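Local structure of glutathione S-transferase (Pseudomonas fluorescens, 3M3M) at residues Y4-Y10 / P28-V34; P56-L60 / I72-L76; S80-P84 / Y157-I162; E105-A109 / L131-G135. The protein binds glutathione and probably catalyses its conjugation to electrophilic substrates, as expected of a glutathione S-transferase. All coordinates share one frame; numbering follows the deposited sequence.

Contact 1 (Y4-Y10 / P28-V34); sequences YKVYGDY and PYEWQAV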
loop_
_atom_site.group_PDB
_atom_site.type_symbol
_atom_site.label_atom_id
_atom_site.label_comp_id
_atom_site.label_asym_id
_atom_site.label_seq_id
_atom_site.Cartn_x
_atom_site.Cartn_y
_atom_site.Cartn_z
ATOM N N TYR A 4 12.249 -15.472 -1.033
ATOM C CA TYR A 4 11.770 -14.232 -1.659
ATOM C C TYR A 4 12.791 -13.139 -1.450
ATOM O O TYR A 4 13.430 -13.078 -0.388
ATOM C CB TYR A 4 10.413 -13.814 -1.031
ATOM C CG TYR A 4 9.274 -14.817 -1.260
ATOM C CD1 TYR A 4 8.823 -15.097 -2.544
ATOM C CD2 TYR A 4 8.773 -15.565 -0.205
ATOM C CE1 TYR A 4 7.790 -16.061 -2.767
ATOM C CE2 TYR A 4 7.761 -16.491 -0.401
ATOM C CZ TYR A 4 7.248 -16.691 -1.705
ATOM O OH TYR A 4 6.296 -17.662 -1.905
ATOM N N LYS A 5 12.979 -12.276 -2.463
ATOM C CA LYS A 5 13.812 -11.118 -2.297
ATOM C C LYS A 5 12.957 -9.919 -2.752
ATOM O O LYS A 5 12.371 -9.998 -3.826
ATOM C CB LYS A 5 15.086 -11.218 -3.164
ATOM C CG LYS A 5 15.984 -9.978 -3.073
ATOM C CD LYS A 5 17.295 -10.252 -3.856
ATOM C CE LYS A 5 18.252 -9.092 -3.759
ATOM N NZ LYS A 5 19.496 -9.376 -4.627
ATOM N N VAL A 6 12.862 -8.915 -1.895
ATOM C CA VAL A 6 12.082 -7.684 -2.236
ATOM C C VAL A 6 13.057 -6.607 -2.481
ATOM O O VAL A 6 13.930 -6.346 -1.646
ATOM C CB VAL A 6 11.174 -7.259 -1.018
ATOM C CG1 VAL A 6 10.436 -5.944 -1.366
ATOM C CG2 VAL A 6 10.169 -8.434 -0.586
ATOM N N TYR A 7 12.896 -5.914 -3.615
ATOM C CA TYR A 7 13.564 -4.678 -3.817
ATOM C C TYR A 7 12.629 -3.569 -3.383
ATOM O O TYR A 7 11.514 -3.454 -3.928
ATOM C CB TYR A 7 13.868 -4.525 -5.313
ATOM C CG TYR A 7 14.882 -5.548 -5.762
ATOM C CD1 TYR A 7 16.255 -5.242 -5.837
ATOM C CD2 TYR A 7 14.450 -6.843 -6.144
ATOM C CE1 TYR A 7 17.208 -6.196 -6.184
ATOM C CE2 TYR A 7 15.412 -7.833 -6.525
ATOM C CZ TYR A 7 16.760 -7.490 -6.548
ATOM O OH TYR A 7 17.703 -8.459 -6.961
ATOM N N GLY A 8 13.054 -2.706 -2.450
ATOM C CA GLY A 8 12.059 -1.810 -1.850
ATOM C C GLY A 8 12.694 -0.719 -1.004
ATOM O O GLY A 8 13.935 -0.708 -0.787
ATOM N N ASP A 9 11.832 0.175 -0.503
ATOM C CA ASP A 9 12.173 1.217 0.443
ATOM C C ASP A 9 11.131 1.080 1.541
ATOM O O ASP A 9 9.952 1.211 1.309
ATOM C CB ASP A 9 12.126 2.533 -0.264
ATOM C CG ASP A 9 12.335 3.793 0.687
ATOM O OD1 ASP A 9 12.371 3.673 1.928
ATOM O OD2 ASP A 9 12.544 4.907 0.066
ATOM N N TYR A 10 11.539 0.811 2.788
ATOM C CA TYR A 10 10.499 0.669 3.816
ATOM C C TYR A 10 9.604 1.865 3.984
ATOM O O TYR A 10 8.439 1.683 4.426
ATOM C CB TYR A 10 11.127 0.354 5.204
ATOM C CG TYR A 10 11.752 -0.996 5.297
ATOM C CD1 TYR A 10 10.977 -2.149 5.156
ATOM C CD2 TYR A 10 13.156 -1.133 5.497
ATOM C CE1 TYR A 10 11.571 -3.439 5.279
ATOM C CE2 TYR A 10 13.764 -2.420 5.607
ATOM C CZ TYR A 10 12.956 -3.542 5.476
ATOM O OH TYR A 10 13.529 -4.815 5.631
ATOM N N PRO A 28 9.757 -16.186 4.560
ATOM C CA PRO A 28 11.084 -15.649 4.788
ATOM C C PRO A 28 11.472 -14.819 3.587
ATOM O O PRO A 28 11.056 -15.128 2.516
ATOM C CB PRO A 28 11.998 -16.914 4.825
ATOM C CG PRO A 28 11.261 -17.920 4.018
ATOM C CD PRO A 28 9.767 -17.649 4.343
ATOM N N TYR A 29 12.210 -13.746 3.842
ATOM C CA TYR A 29 12.664 -12.868 2.713
ATOM C C TYR A 29 13.968 -12.183 2.939
ATOM O O TYR A 29 14.322 -11.857 4.114
ATOM C CB TYR A 29 11.563 -11.813 2.383
ATOM C CG TYR A 29 11.211 -10.916 3.526
ATOM C CD1 TYR A 29 11.783 -9.593 3.585
ATOM C CD2 TYR A 29 10.254 -11.322 4.532
ATOM C CE1 TYR A 29 11.451 -8.745 4.667
ATOM C CE2 TYR A 29 9.917 -10.485 5.577
ATOM C CZ TYR A 29 10.527 -9.180 5.624
ATOM O OH TYR A 29 10.229 -8.359 6.666
ATOM N N GLU A 30 14.597 -11.781 1.832
ATOM C CA GLU A 30 15.694 -10.871 1.914
ATOM C C GLU A 30 15.127 -9.480 1.410
ATOM O O GLU A 30 14.296 -9.478 0.528
ATOM C CB GLU A 30 16.752 -11.376 0.928
ATOM C CG GLU A 30 17.924 -10.399 0.733
ATOM C CD GLU A 30 19.005 -10.919 -0.281
ATOM O OE1 GLU A 30 18.902 -12.093 -0.784
ATOM O OE2 GLU A 30 19.930 -10.108 -0.536
ATOM N N TRP A 31 15.582 -8.413 2.003
ATOM C CA TRP A 31 15.157 -7.052 1.575
ATOM C C TRP A 31 16.369 -6.345 1.009
ATOM O O TRP A 31 17.389 -6.205 1.715
ATOM C CB TRP A 31 14.562 -6.291 2.752
ATOM C CG TRP A 31 13.909 -4.971 2.361
ATOM C CD1 TRP A 31 14.500 -3.713 2.210
ATOM C CD2 TRP A 31 12.499 -4.778 2.198
ATOM N NE1 TRP A 31 13.505 -2.745 1.947
ATOM C CE2 TRP A 31 12.278 -3.374 1.916
ATOM C CE3 TRP A 31 11.397 -5.646 2.271
ATOM C CZ2 TRP A 31 10.977 -2.830 1.673
ATOM C CZ3 TRP A 31 10.070 -5.085 2.074
ATOM C CH2 TRP A 31 9.895 -3.701 1.782
ATOM N N GLN A 32 16.274 -5.910 -0.245
ATOM C CA GLN A 32 17.333 -5.103 -0.856
ATOM C C GLN A 32 16.863 -3.656 -0.885
ATOM O O GLN A 32 15.900 -3.359 -1.609
ATOM C CB GLN A 32 17.657 -5.645 -2.239
ATOM C CG GLN A 32 18.600 -4.736 -3.061
ATOM C CD GLN A 32 19.958 -4.576 -2.418
ATOM O OE1 GLN A 32 20.674 -5.557 -2.295
ATOM N NE2 GLN A 32 20.304 -3.329 -1.956
ATOM N N ALA A 33 17.462 -2.757 -0.070
ATOM C CA ALA A 33 17.073 -1.342 -0.035
ATOM C C ALA A 33 17.353 -0.720 -1.384
ATOM O O ALA A 33 18.398 -0.995 -1.974
ATOM C CB ALA A 33 17.946 -0.597 1.054
ATOM N N VAL A 34 16.418 0.070 -1.912
ATOM C CA VAL A 34 16.552 0.810 -3.178
ATOM C C VAL A 34 16.358 2.294 -2.810
ATOM O O VAL A 34 15.373 2.626 -2.107
ATOM C CB VAL A 34 15.442 0.356 -4.117
ATOM C CG1 VAL A 34 15.392 1.209 -5.404
ATOM C CG2 VAL A 34 15.628 -1.122 -4.464
HETATM O O HOH W 1 20.428 -11.724 -3.102
HETATM O O HOH W 2 13.995 5.134 -2.104
HETATM O O HOH W 3 14.606 0.105 2.718
HETATM O O HOH W 4 11.650 -6.285 7.272
#

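Contact 2 (P56-L60 / I72-L76); sequences PVLEL and ILNFL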
loop_
_atom_site.group_PDB
_atom_site.type_symbol
_atom_site.label_atom_id
_atom_site.label_comp_id
_atom_site.label_asym_id
_atom_site.label_seq_id
_atom_site.Cartn_x
_atom_site.Cartn_y
_atom_site.Cartn_z
ATOM N N PRO A 56 7.671 -1.609 -5.352
ATOM C CA PRO A 56 8.465 -2.830 -5.037
ATOM C C PRO A 56 8.552 -3.775 -6.256
ATOM O O PRO A 56 7.731 -3.711 -7.226
ATOM C CB PRO A 56 7.662 -3.448 -3.892
ATOM C CG PRO A 56 6.206 -3.099 -4.321
ATOM C CD PRO A 56 6.350 -1.609 -4.701
ATOM N N VAL A 57 9.595 -4.612 -6.212
ATOM C CA VAL A 57 9.749 -5.789 -7.062
ATOM C C VAL A 57 9.943 -6.990 -6.149
ATOM O O VAL A 57 10.649 -6.898 -5.133
ATOM C CB VAL A 57 10.995 -5.633 -7.919
ATOM C CG1 VAL A 57 11.119 -6.961 -8.839
ATOM C CG2 VAL A 57 10.836 -4.407 -8.849
ATOM N N LEU A 58 9.315 -8.120 -6.486
ATOM C CA LEU A 58 9.488 -9.382 -5.732
ATOM C C LEU A 58 10.218 -10.299 -6.696
ATOM O O LEU A 58 9.763 -10.564 -7.821
ATOM C CB LEU A 58 8.153 -10.006 -5.349
ATOM C CG LEU A 58 8.273 -11.382 -4.670
ATOM C CD1 LEU A 58 8.891 -11.172 -3.333
ATOM C CD2 LEU A 58 6.931 -12.069 -4.437
ATOM N N GLU A 59 11.391 -10.761 -6.257
ATOM C CA GLU A 59 12.164 -11.674 -7.098
ATOM C C GLU A 59 12.130 -13.068 -6.471
ATOM O O GLU A 59 12.371 -13.231 -5.271
ATOM C CB GLU A 59 13.617 -11.179 -7.183
ATOM C CG GLU A 59 14.531 -12.199 -7.947
ATOM C CD GLU A 59 15.968 -11.659 -7.944
ATOM O OE1 GLU A 59 16.166 -10.559 -8.386
ATOM O OE2 GLU A 59 16.902 -12.352 -7.510
ATOM N N LEU A 60 11.750 -14.056 -7.274
ATOM C CA LEU A 60 11.616 -15.458 -6.834
ATOM C C LEU A 60 12.939 -16.193 -7.028
ATOM O O LEU A 60 13.868 -15.703 -7.669
ATOM C CB LEU A 60 10.508 -16.178 -7.655
ATOM C CG LEU A 60 9.184 -15.337 -7.786
ATOM C CD1 LEU A 60 8.177 -16.086 -8.691
ATOM C CD2 LEU A 60 8.531 -14.981 -6.401
ATOM N N ILE A 72 1.671 -8.235 -6.581
ATOM C CA ILE A 72 2.482 -9.038 -5.614
ATOM C C ILE A 72 1.635 -9.492 -4.417
ATOM O O ILE A 72 1.717 -10.672 -4.008
ATOM C CB ILE A 72 3.753 -8.240 -5.162
ATOM C CG1 ILE A 72 4.688 -7.981 -6.376
ATOM C CG2 ILE A 72 4.467 -9.075 -4.003
ATOM C CD1 ILE A 72 5.648 -6.783 -6.036
ATOM N N LEU A 73 0.757 -8.646 -3.879
ATOM C CA LEU A 73 -0.141 -9.071 -2.822
ATOM C C LEU A 73 -0.988 -10.253 -3.293
ATOM O O LEU A 73 -1.198 -11.229 -2.534
ATOM C CB LEU A 73 -1.066 -7.931 -2.368
ATOM C CG LEU A 73 -0.391 -6.744 -1.637
ATOM C CD1 LEU A 73 -1.452 -5.659 -1.340
ATOM C CD2 LEU A 73 0.235 -7.329 -0.307
ATOM N N ASN A 74 -1.530 -10.162 -4.528
ATOM C CA ASN A 74 -2.330 -11.336 -5.004
ATOM C C ASN A 74 -1.510 -12.638 -5.074
ATOM O O ASN A 74 -2.071 -13.741 -4.719
ATOM C CB ASN A 74 -2.928 -11.000 -6.365
ATOM C CG ASN A 74 -4.301 -10.223 -6.225
ATOM O OD1 ASN A 74 -5.357 -10.834 -6.107
ATOM N ND2 ASN A 74 -4.245 -8.926 -6.090
ATOM N N PHE A 75 -0.279 -12.555 -5.596
ATOM C CA PHE A 75 0.567 -13.768 -5.712
ATOM C C PHE A 75 0.813 -14.351 -4.293
ATOM O O PHE A 75 0.677 -15.584 -4.103
ATOM C CB PHE A 75 1.881 -13.366 -6.277
ATOM C CG PHE A 75 2.843 -14.436 -6.381
ATOM C CD1 PHE A 75 2.655 -15.441 -7.350
ATOM C CD2 PHE A 75 3.961 -14.524 -5.464
ATOM C CE1 PHE A 75 3.628 -16.501 -7.495
ATOM C CE2 PHE A 75 4.912 -15.597 -5.634
ATOM C CZ PHE A 75 4.673 -16.588 -6.584
ATOM N N LEU A 76 1.177 -13.484 -3.328
ATOM C CA LEU A 76 1.517 -14.013 -1.962
ATOM C C LEU A 76 0.313 -14.567 -1.244
ATOM O O LEU A 76 0.401 -15.575 -0.470
ATOM C CB LEU A 76 2.178 -12.905 -1.094
ATOM C CG LEU A 76 3.521 -12.467 -1.645
ATOM C CD1 LEU A 76 4.114 -11.221 -0.908
ATOM C CD2 LEU A 76 4.544 -13.641 -1.653
#

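Contact 3 (S80-P84 / Y157-I162); sequences SQFLP and YSIADI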
loop_
_atom_site.group_PDB
_atom_site.type_symbol
_atom_site.label_atom_id
_atom_site.label_comp_id
_atom_site.label_asym_id
_atom_site.label_seq_id
_atom_site.Cartn_x
_atom_site.Cartn_y
_atom_site.Cartn_z
ATOM N N SER A 80 -4.813 -18.212 0.681
ATOM C CA SER A 80 -4.811 -17.907 2.103
ATOM C C SER A 80 -6.116 -17.255 2.506
ATOM O O SER A 80 -6.971 -16.889 1.638
ATOM C CB SER A 80 -3.644 -16.970 2.523
ATOM O OG SER A 80 -3.930 -15.647 2.030
ATOM N N GLN A 81 -6.274 -16.999 3.811
ATOM C CA GLN A 81 -7.454 -16.334 4.294
ATOM C C GLN A 81 -7.433 -14.839 3.868
ATOM O O GLN A 81 -8.415 -14.112 4.175
ATOM C CB GLN A 81 -7.475 -16.318 5.815
ATOM C CG GLN A 81 -6.266 -15.613 6.466
ATOM C CD GLN A 81 -5.058 -16.568 6.718
ATOM O OE1 GLN A 81 -4.814 -17.567 5.982
ATOM N NE2 GLN A 81 -4.309 -16.248 7.776
ATOM N N PHE A 82 -6.333 -14.388 3.269
ATOM C CA PHE A 82 -6.318 -12.912 2.847
ATOM C C PHE A 82 -6.839 -12.636 1.455
ATOM O O PHE A 82 -6.853 -11.445 1.033
ATOM C CB PHE A 82 -4.887 -12.370 2.987
ATOM C CG PHE A 82 -4.388 -12.510 4.378
ATOM C CD1 PHE A 82 -4.769 -11.571 5.316
ATOM C CD2 PHE A 82 -3.468 -13.519 4.724
ATOM C CE1 PHE A 82 -4.267 -11.628 6.631
ATOM C CE2 PHE A 82 -2.963 -13.608 6.063
ATOM C CZ PHE A 82 -3.388 -12.675 6.999
ATOM N N LEU A 83 -7.210 -13.696 0.734
ATOM C CA LEU A 83 -7.740 -13.505 -0.658
ATOM C C LEU A 83 -8.878 -14.558 -0.804
ATOM O O LEU A 83 -8.580 -15.763 -0.938
ATOM C CB LEU A 83 -6.626 -13.766 -1.735
ATOM C CG LEU A 83 -7.166 -13.641 -3.193
ATOM C CD1 LEU A 83 -7.728 -12.257 -3.386
ATOM C CD2 LEU A 83 -6.045 -13.964 -4.095
ATOM N N PRO A 84 -10.136 -14.083 -0.842
ATOM C CA PRO A 84 -11.282 -14.977 -1.014
ATOM C C PRO A 84 -11.191 -15.704 -2.344
ATOM O O PRO A 84 -10.693 -15.169 -3.317
ATOM C CB PRO A 84 -12.503 -14.048 -0.995
ATOM C CG PRO A 84 -12.051 -12.747 -0.320
ATOM C CD PRO A 84 -10.529 -12.682 -0.551
ATOM N N TYR A 157 -10.453 -9.700 7.025
ATOM C CA TYR A 157 -9.255 -8.941 6.622
ATOM C C TYR A 157 -8.692 -9.554 5.391
ATOM O O TYR A 157 -8.520 -10.806 5.293
ATOM C CB TYR A 157 -8.273 -9.072 7.830
ATOM C CG TYR A 157 -6.973 -8.336 7.728
ATOM C CD1 TYR A 157 -6.856 -7.104 7.043
ATOM C CD2 TYR A 157 -5.861 -8.807 8.446
ATOM C CE1 TYR A 157 -5.597 -6.438 7.011
ATOM C CE2 TYR A 157 -4.611 -8.156 8.429
ATOM C CZ TYR A 157 -4.525 -6.949 7.725
ATOM O OH TYR A 157 -3.331 -6.315 7.704
ATOM N N SER A 158 -8.391 -8.680 4.370
ATOM C CA SER A 158 -7.923 -9.213 3.059
ATOM C C SER A 158 -6.853 -8.269 2.514
ATOM O O SER A 158 -6.552 -7.202 3.103
ATOM C CB SER A 158 -9.102 -9.196 2.055
ATOM O OG SER A 158 -9.454 -7.859 1.691
ATOM N N ILE A 159 -6.340 -8.615 1.321
ATOM C CA ILE A 159 -5.320 -7.757 0.716
ATOM C C ILE A 159 -5.919 -6.449 0.229
ATOM O O ILE A 159 -5.172 -5.570 -0.111
ATOM C CB ILE A 159 -4.607 -8.488 -0.502
ATOM C CG1 ILE A 159 -5.615 -9.007 -1.565
ATOM C CG2 ILE A 159 -3.820 -9.713 0.109
ATOM C CD1 ILE A 159 -4.841 -9.745 -2.757
ATOM N N ALA A 160 -7.253 -6.320 0.191
ATOM C CA ALA A 160 -7.786 -4.932 -0.061
ATOM C C ALA A 160 -7.482 -4.034 1.130
ATOM O O ALA A 160 -7.126 -2.877 0.942
ATOM C CB ALA A 160 -9.322 -4.954 -0.251
ATOM N N ASP A 161 -7.663 -4.533 2.348
ATOM C CA ASP A 161 -7.328 -3.696 3.544
ATOM C C ASP A 161 -5.843 -3.409 3.564
ATOM O O ASP A 161 -5.458 -2.317 3.895
ATOM C CB ASP A 161 -7.726 -4.513 4.805
ATOM C CG ASP A 161 -9.233 -4.877 4.802
ATOM O OD1 ASP A 161 -10.100 -3.989 4.882
ATOM O OD2 ASP A 161 -9.521 -6.070 4.686
ATOM N N ILE A 162 -5.013 -4.435 3.330
ATOM C CA ILE A 162 -3.551 -4.255 3.340
ATOM C C ILE A 162 -3.194 -3.144 2.288
ATOM O O ILE A 162 -2.429 -2.168 2.596
ATOM C CB ILE A 162 -2.839 -5.507 3.018
ATOM C CG1 ILE A 162 -3.040 -6.547 4.190
ATOM C CG2 ILE A 162 -1.309 -5.203 2.801
ATOM C CD1 ILE A 162 -2.629 -7.955 3.809
#

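Contact 4 (E105-A109 / L131-G135); sequences EPYIA and LHKRG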
loop_
_atom_site.group_PDB
_atom_site.type_symbol
_atom_site.label_atom_id
_atom_site.label_comp_id
_atom_site.label_asym_id
_atom_site.label_seq_id
_atom_site.Cartn_x
_atom_site.Cartn_y
_atom_site.Cartn_z
ATOM N N GLU A 105 -4.123 6.288 -3.896
ATOM C CA GLU A 105 -2.662 6.430 -3.884
ATOM C C GLU A 105 -2.137 7.784 -4.519
ATOM O O GLU A 105 -1.336 8.497 -3.908
ATOM C CB GLU A 105 -1.968 5.136 -4.468
ATOM C CG GLU A 105 -0.527 4.950 -4.018
ATOM C CD GLU A 105 0.487 5.646 -4.855
ATOM O OE1 GLU A 105 0.117 6.549 -5.692
ATOM O OE2 GLU A 105 1.725 5.351 -4.681
ATOM N N PRO A 106 -2.607 8.185 -5.737
ATOM C CA PRO A 106 -2.007 9.393 -6.319
ATOM C C PRO A 106 -2.295 10.647 -5.528
ATOM O O PRO A 106 -1.644 11.677 -5.825
ATOM C CB PRO A 106 -2.766 9.526 -7.653
ATOM C CG PRO A 106 -3.138 8.067 -8.036
ATOM C CD PRO A 106 -3.556 7.547 -6.669
ATOM N N TYR A 107 -3.231 10.609 -4.584
ATOM C CA TYR A 107 -3.539 11.825 -3.771
ATOM C C TYR A 107 -2.899 11.677 -2.382
ATOM O O TYR A 107 -2.237 12.567 -1.917
ATOM C CB TYR A 107 -5.076 12.025 -3.663
ATOM C CG TYR A 107 -5.639 11.961 -5.100
ATOM C CD1 TYR A 107 -5.141 12.806 -6.055
ATOM C CD2 TYR A 107 -6.517 10.958 -5.498
ATOM C CE1 TYR A 107 -5.568 12.781 -7.414
ATOM C CE2 TYR A 107 -6.935 10.877 -6.847
ATOM C CZ TYR A 107 -6.440 11.793 -7.794
ATOM O OH TYR A 107 -6.809 11.767 -9.155
ATOM N N ILE A 108 -3.113 10.525 -1.720
ATOM C CA ILE A 108 -2.603 10.317 -0.355
ATOM C C ILE A 108 -1.103 10.197 -0.429
ATOM O O ILE A 108 -0.425 10.915 0.287
ATOM C CB ILE A 108 -3.228 9.117 0.382
ATOM C CG1 ILE A 108 -4.799 9.162 0.298
ATOM C CG2 ILE A 108 -2.598 8.964 1.800
ATOM C CD1 ILE A 108 -5.451 10.320 1.034
ATOM N N ALA A 109 -0.579 9.369 -1.313
ATOM C CA ALA A 109 0.873 9.140 -1.333
ATOM C C ALA A 109 1.613 10.399 -1.814
ATOM O O ALA A 109 2.668 10.722 -1.266
ATOM C CB ALA A 109 1.275 7.943 -2.275
ATOM N N LEU A 131 -4.727 17.794 -4.370
ATOM C CA LEU A 131 -4.555 16.390 -3.873
ATOM C C LEU A 131 -5.355 16.215 -2.601
ATOM O O LEU A 131 -5.931 15.185 -2.353
ATOM C CB LEU A 131 -3.069 16.104 -3.614
ATOM C CG LEU A 131 -2.132 16.288 -4.799
ATOM C CD1 LEU A 131 -0.669 16.012 -4.309
ATOM C CD2 LEU A 131 -2.465 15.411 -6.028
ATOM N N HIS A 132 -5.380 17.195 -1.724
ATOM C CA HIS A 132 -6.226 17.093 -0.575
ATOM C C HIS A 132 -7.688 16.883 -0.930
ATOM O O HIS A 132 -8.343 16.046 -0.356
ATOM C CB HIS A 132 -6.070 18.327 0.353
ATOM C CG HIS A 132 -5.004 18.125 1.378
ATOM N ND1 HIS A 132 -4.841 18.967 2.457
ATOM C CD2 HIS A 132 -3.989 17.226 1.427
ATOM C CE1 HIS A 132 -3.813 18.545 3.180
ATOM N NE2 HIS A 132 -3.292 17.469 2.582
ATOM N N LYS A 133 -8.201 17.651 -1.865
ATOM C CA LYS A 133 -9.635 17.519 -2.203
ATOM C C LYS A 133 -9.933 16.117 -2.747
ATOM O O LYS A 133 -10.911 15.499 -2.286
ATOM C CB LYS A 133 -10.048 18.547 -3.276
ATOM C CG LYS A 133 -10.127 19.929 -2.560
ATOM C CD LYS A 133 -10.658 21.041 -3.501
ATOM C CE LYS A 133 -10.429 22.392 -2.753
ATOM N NZ LYS A 133 -11.039 23.510 -3.541
ATOM N N ARG A 134 -9.051 15.598 -3.600
ATOM C CA ARG A 134 -9.347 14.319 -4.235
ATOM C C ARG A 134 -9.074 13.210 -3.218
ATOM O O ARG A 134 -9.781 12.168 -3.269
ATOM C CB ARG A 134 -8.508 14.109 -5.528
ATOM C CG ARG A 134 -8.987 15.127 -6.569
ATOM C CD ARG A 134 -8.316 15.037 -7.938
ATOM N NE ARG A 134 -9.271 14.556 -8.940
ATOM C CZ ARG A 134 -8.940 14.149 -10.168
ATOM N NH1 ARG A 134 -9.897 13.695 -10.971
ATOM N NH2 ARG A 134 -7.662 14.187 -10.597
ATOM N N GLY A 135 -8.064 13.383 -2.358
ATOM C CA GLY A 135 -7.778 12.292 -1.362
ATOM C C GLY A 135 -8.897 12.185 -0.374
ATOM O O GLY A 135 -9.298 11.100 0.015
#

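Contact 1 (Y4-Y10 / P28-V34)
W31 lies in a sandwich between V6 and Y10. Its CB meets the hydroxyl of Y10, 3.4 Å from Y10 OH. CG is anti to the backbone N (chi1 -171°), which swings the indole back across strand 4-8. There the phenol ring stacks face to face on the five-membered ring, centroids 3.8 Å apart and planes 10° off parallel. CE2 sits 3.4 Å from Y10 CE1, while NE1 donates to a water that also accepts from Y10 N. Further out, CZ3 lies 3.6 Å from V6 CG1, a methyl placed over the indole's other face in a CH-pi contact. Replacing W31 with an alanine would probably leave the Y10 ring without its stacking partner and take away the indole face on which V6 CG1 rests. On the other face of the sheet Q32 CG rests 3.7 Å from Y7 CD1, and K5 and E30 run side by side, too far apart for a salt bridge but joined by a water. Five backbone bonds alternate between the strands, from E30 N to Y4 O (2.8 Å) through V34 N to G8 O (2.8 Å). The parallel pair, linked by helix 13-24, is the beta-alpha-beta unit that opens the thioredoxin-like domain.

Contact 2 (P56-L60 / I72-L76)
L58 CD2 is the methyl on which three residues of helix 69-77 converge: I72 CG2 at 3.9 Å, F75 CD2 at 4.0 Å and L76 CD2 at 4.0 Å. CG of L58 stands anti to the backbone N (chi1 175°), carrying that branch off the strand and crossing the F75 side chain at about a right angle, near CD2. This is the tightly packed part of the contact. I72 fills it further with both arms: CG2 lies against L58, while CD1 runs along the strand backbone to within 3.9 Å of P56 O and reaches P56 CG at 4.1 Å. Helix 13-24 adds I18 beside I72 and M21 beside L76, so these aliphatic groups are buried. Toward L60 the packing changes. F75 is exposed, and its ring meets L60 obliquely, CE2 being 3.8 Å from L60 CD2; the two side chains come from opposite directions, on the solvent side. P56, at the other end of the segment from L60, follows a cis peptide bond and touches the bound glutathione, in keeping with the cis-proline loop of the thioredoxin fold. No hydrogen bond passes between strand and helix, whose short axes are 10.3 Å apart. The cohesion is therefore hydrophobic, and it fixes the spacing between sheet and helix by side-chain bulk, with little to dictate direction beyond the fit of methyl groups.

Contact 3 (S80-P84 / Y157-I162)
F82 drives the edge of its ring toward the face of Y157 in an offset edge-to-face pair, planes 83° apart, with F82 CE1 3.7 Å from Y157 CD2. The rest of F82 is busy as well: CB sits 4.1 Å from I159 CG2, and its carbonyl O accepts from I159 N at 2.9 Å, the N-H lying in the carbonyl plane. This bond takes up an N-H of the first turn of helix 159-168, where the helix itself offers no acceptor. In the S80-L83 type I beta turn, S80 OG accepts from F82 N (an ST turn), which probably helps to hold the F82 backbone in place. I159 places CG1 between its backbone N and carbonyl carbon (chi1 54°), and CD1 thereby reaches L83 CD1 at 3.9 Å. A serine in place of I159 would probably open a gap beside F82 CB and L83 CD1, both losing the isoleucine methyls they pack on. On the helix side, S158 and D161 form a capping box: S158 OG accepts from A160 N, and D161 OD2 accepts from S158 N at 2.9 Å through its anti lone pair. Y157 CE1 also approaches I162 CG1 (3.8 Å), consistent with a hydrophobic staple beside the box, a pairing known at this helix start in glutathione transferases. D161's other oxygen is held by L152 N and W187 NE1. Between them, the side-chain caps and the borrowed F82 carbonyl occupy N-H groups of the helix start, while the surrounding apolar packing probably strengthens these bonds by keeping water away.

Contact 4 (E105-A109 / L131-G135)
Y107 lays its ring under the side chain of R134, whose CB hangs 3.5 Å above the ring centroid, almost on the ring normal, in a CH-pi contact. The tyrosine gets there with CG anti to its carbonyl carbon (chi1 -51°), which sends the ring across to helix 125-146. R134 leaves its own helix with CG likewise anti to the carbonyl carbon, runs extended through CD, which lies 3.6 Å from Y107 CE1, and then bends at chi3 (111°). That bend carries the guanidinium over the phenol oxygen. NH2 comes within 2.9 Å of Y107 OH, yet the angle is poor for a hydrogen bond, the oxygen lying over a face of the guanidinium. L131 meets the same ring differently: its CD2 lies in the ring plane, at the edge, 3.7 Å from Y107 CD1. On the ring's other face sits CB of P106, the proline at the kink of helix 87-117. The pairing belongs to the all-helical C-terminal domain of the glutathione transferase fold, and the two short segments cross at -123° with axes 8.2 Å apart. G135 permits this closeness, for a beta carbon there would collide with I108 CD1, now 3.9 Å from G135 CA. The I108 side chain also touches Y167, a glutathione-binding residue.

How the contacts relate
From the N terminus, contact 1 closes the first loop, bringing strand 29-33 back beside strand 4-8 after helix 13-24. Contact 2 follows in series, closing a shorter loop through strand 65-67 and laying helix 69-77 on the sheet. The two share that sheet: K5 and Y7 make antiparallel backbone bonds to E59 and V57. Contact 3 spans much more chain, joining the linker 80-84 to the start of helix 159-168, and contact 4, between helices 87-117 and 125-146, falls entirely within that span. No two cross. L73 and N74 of helix 69-77 pack against I159, so contacts 2 and 3 together tie the N-terminal domain to the helical one, while contact 4 lies about 24 Å from contact 3, centre to centre.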